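Local coordinates for AlgW protein (Pseudomonas aeruginosa, PDB 7CO3) that is an HtrA-type serine protease of the S1C family, probably cleaving proteins with its trypsin-like domain, which is joined to a peptide-binding PDZ domain, at residues 180-185 / 192-197. The protein carries 1 engineered substitution. Residues are numbered along the deposited sequence; the frame is centred on the assembly and turned at random.
Sequences VCLAIG and QTVTMG
Gly197 and Cys181 pair at one end of an antiparallel beta hairpin, in the chymotrypsin-like protease domain of AlgW. Gly197, which loses more surface to the other strand than any other residue here, is gripped at both backbone polar atoms. Cys181 N reaches Gly197 O at 2.8 Å from above the carbonyl plane, 39° out of it. Gly197 N returns a straighter bond to Cys181 O, 3.0 Å. Cys181 SG rests 4.0 Å from Gly197 O.

Ala183 and Thr195 form the middle hydrogen-bonded pair, with N-to-O bonds both ways, and at the far end Gly185 closes the set with two more to Thr193. The shorter runs from Thr193 N to Gly185 O, 2.7 Å, and is bent to 135° at the hydrogen.

Cys181, Ala183 and Thr195 point to one face of the sheet; Leu182, Ile184, Val194 and Met196 lie on the opposite one. There Leu182 CG meets Val194 CG1 at 4.1 Å and its CD1 meets Met196 CG, and helix 56-62 packs on Leu182, Ile184 and Val194. On its other side, 180-185 is hydrogen-bonded to strand 230-233, whereas 192-197 faces a second subunit: Met196 N bonds to Asp219 of that subunit, and Val194 O to Ser200 of the same subunit. Met196 also touches Met196 of the third subunit, so the hairpin takes part in contacts with both other subunits.

Beside Ala183, Thr195 OG1 hydrogen-bonds to Ala221 O; set between its own backbone N and carbonyl carbon (chi1 53°), the same oxygen lies over the alanine methyl, 3.4 Å from Ala183 CB.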
ATOM      1  N   VAL B 180       0.232   1.480  15.825  1.00 19.21           N
ATOM      2  CA  VAL B 180       0.595   2.268  14.644  1.00 17.56           C
ATOM      3  C   VAL B 180       2.101   2.503  14.614  1.00 18.54           C
ATOM      4  O   VAL B 180       2.721   2.723  15.651  1.00 21.43           O
ATOM      5  CB  VAL B 180      -0.177   3.601  14.643  1.00 23.47           C
ATOM      6  CG1 VAL B 180       0.375   4.585  13.579  1.00 21.39           C
ATOM      7  CG2 VAL B 180      -1.628   3.361  14.440  1.00 21.81           C
ATOM      8  N   CYS B 181       2.711   2.446  13.425  1.00 15.43           N
ATOM      9  CA  CYS B 181       4.124   2.816  13.297  1.00 19.53           C
ATOM     10  C   CYS B 181       4.354   3.632  12.031  1.00 20.04           C
ATOM     11  O   CYS B 181       3.535   3.653  11.100  1.00 17.69           O
ATOM     12  CB  CYS B 181       5.058   1.589  13.281  1.00 15.18           C
ATOM     13  SG  CYS B 181       4.550   0.396  12.008  1.00 28.36           S
ATOM     14  N   LEU B 182       5.515   4.278  12.001  1.00 20.77           N
ATOM     15  CA  LEU B 182       5.941   5.155  10.916  1.00 18.80           C
ATOM     16  C   LEU B 182       7.299   4.689  10.392  1.00 20.73           C
ATOM     17  O   LEU B 182       8.205   4.420  11.182  1.00 19.45           O
ATOM     18  CB  LEU B 182       6.045   6.592  11.440  1.00 18.77           C
ATOM     19  CG  LEU B 182       4.815   7.476  11.618  1.00 27.95           C
ATOM     20  CD1 LEU B 182       3.664   6.792  12.261  1.00 33.46           C
ATOM     21  CD2 LEU B 182       5.199   8.679  12.473  1.00 40.87           C
ATOM     22  N   ALA B 183       7.445   4.575   9.058  1.00 15.20           N
ATOM     23  CA  ALA B 183       8.716   4.302   8.408  1.00 19.70           C
ATOM     24  C   ALA B 183       9.273   5.626   7.872  1.00 19.92           C
ATOM     25  O   ALA B 183       8.524   6.442   7.328  1.00 17.48           O
ATOM     26  CB  ALA B 183       8.554   3.296   7.261  1.00 13.95           C
ATOM     27  N   ILE B 184      10.581   5.832   8.016  1.00 16.33           N
ATOM     28  CA  ILE B 184      11.255   7.075   7.608  1.00 21.51           C
ATOM     29  C   ILE B 184      12.471   6.696   6.794  1.00 19.97           C
ATOM     30  O   ILE B 184      13.340   5.979   7.280  1.00 19.21           O
ATOM     31  CB  ILE B 184      11.654   7.977   8.795  1.00 20.32           C
ATOM     32  CG1 ILE B 184      10.466   8.216   9.713  1.00 17.70           C
ATOM     33  CG2 ILE B 184      12.127   9.338   8.273  1.00 22.53           C
ATOM     34  CD1 ILE B 184      10.757   9.093  10.902  1.00 21.78           C
ATOM     35  N   GLY B 185      12.510   7.139   5.547  1.00 17.66           N
ATOM     36  CA  GLY B 185      13.591   6.739   4.673  1.00 22.44           C
ATOM     37  C   GLY B 185      13.566   7.535   3.391  1.00 17.13           C
ATOM     38  O   GLY B 185      12.883   8.556   3.285  1.00 21.68           O
ATOM     39  N   GLN B 192      13.600  12.325   1.759  1.00 23.90           N
ATOM     40  CA  GLN B 192      13.108  11.786   3.009  1.00 25.78           C
ATOM     41  C   GLN B 192      11.592  11.691   2.958  1.00 20.31           C
ATOM     42  O   GLN B 192      10.910  12.654   2.605  1.00 19.68           O
ATOM     43  CB  GLN B 192      13.498  12.659   4.184  1.00 29.08           C
ATOM     44  CG  GLN B 192      13.296  11.868   5.452  1.00 25.08           C
ATOM     45  CD  GLN B 192      13.479  12.699   6.696  1.00 31.91           C
ATOM     46  OE1 GLN B 192      12.728  13.648   6.951  1.00 31.90           O
ATOM     47  NE2 GLN B 192      14.484  12.329   7.494  1.00 25.47           N
ATOM     48  N   THR B 193      11.074  10.537   3.364  1.00 20.89           N
ATOM     49  CA  THR B 193       9.677  10.190   3.153  1.00 20.01           C
ATOM     50  C   THR B 193       9.138   9.507   4.403  1.00 19.32           C
ATOM     51  O   THR B 193       9.788   8.628   4.957  1.00 19.12           O
ATOM     52  CB  THR B 193       9.533   9.250   1.931  1.00 19.91           C
ATOM     53  OG1 THR B 193       9.793   9.963   0.711  1.00 19.56           O
ATOM     54  CG2 THR B 193       8.100   8.593   1.887  1.00 18.53           C
ATOM     55  N   VAL B 194       7.961   9.905   4.859  1.00 14.78           N
ATOM     56  CA  VAL B 194       7.340   9.251   6.007  1.00 16.99           C
ATOM     57  C   VAL B 194       6.149   8.452   5.511  1.00 15.51           C
ATOM     58  O   VAL B 194       5.277   9.004   4.859  1.00 15.52           O
ATOM     59  CB  VAL B 194       6.907  10.243   7.108  1.00 18.23           C
ATOM     60  CG1 VAL B 194       6.374   9.446   8.347  1.00 19.74           C
ATOM     61  CG2 VAL B 194       8.075  11.108   7.528  1.00 18.47           C
ATOM     62  N   THR B 195       6.086   7.172   5.858  1.00 15.37           N
ATOM     63  CA  THR B 195       4.896   6.372   5.590  1.00 13.96           C
ATOM     64  C   THR B 195       4.346   5.808   6.890  1.00 15.04           C
ATOM     65  O   THR B 195       5.068   5.654   7.856  1.00 18.01           O
ATOM     66  CB  THR B 195       5.184   5.244   4.603  1.00 14.12           C
ATOM     67  OG1 THR B 195       6.310   4.495   5.080  1.00 18.61           O
ATOM     68  CG2 THR B 195       5.519   5.798   3.247  1.00 11.73           C
ATOM     69  N   MET B 196       3.064   5.446   6.881  1.00 14.23           N
ATOM     70  CA  MET B 196       2.359   5.048   8.082  1.00 16.25           C
ATOM     71  C   MET B 196       1.683   3.699   7.880  1.00 17.81           C
ATOM     72  O   MET B 196       1.121   3.433   6.810  1.00 16.84           O
ATOM     73  CB  MET B 196       1.311   6.096   8.444  1.00 14.08           C
ATOM     74  CG  MET B 196       0.656   5.859   9.768  1.00 19.52           C
ATOM     75  SD  MET B 196      -0.857   4.862   9.610  1.00 22.59           S
ATOM     76  CE  MET B 196      -1.890   5.971   8.616  1.00 17.42           C
ATOM     77  N   GLY B 197       1.698   2.878   8.924  1.00 14.72           N
ATOM     78  CA  GLY B 197       0.938   1.639   8.922  1.00 19.07           C
ATOM     79  C   GLY B 197       0.846   1.101  10.343  1.00 19.39           C
ATOM     80  O   GLY B 197       0.893   1.857  11.314  1.00 17.70           O
TER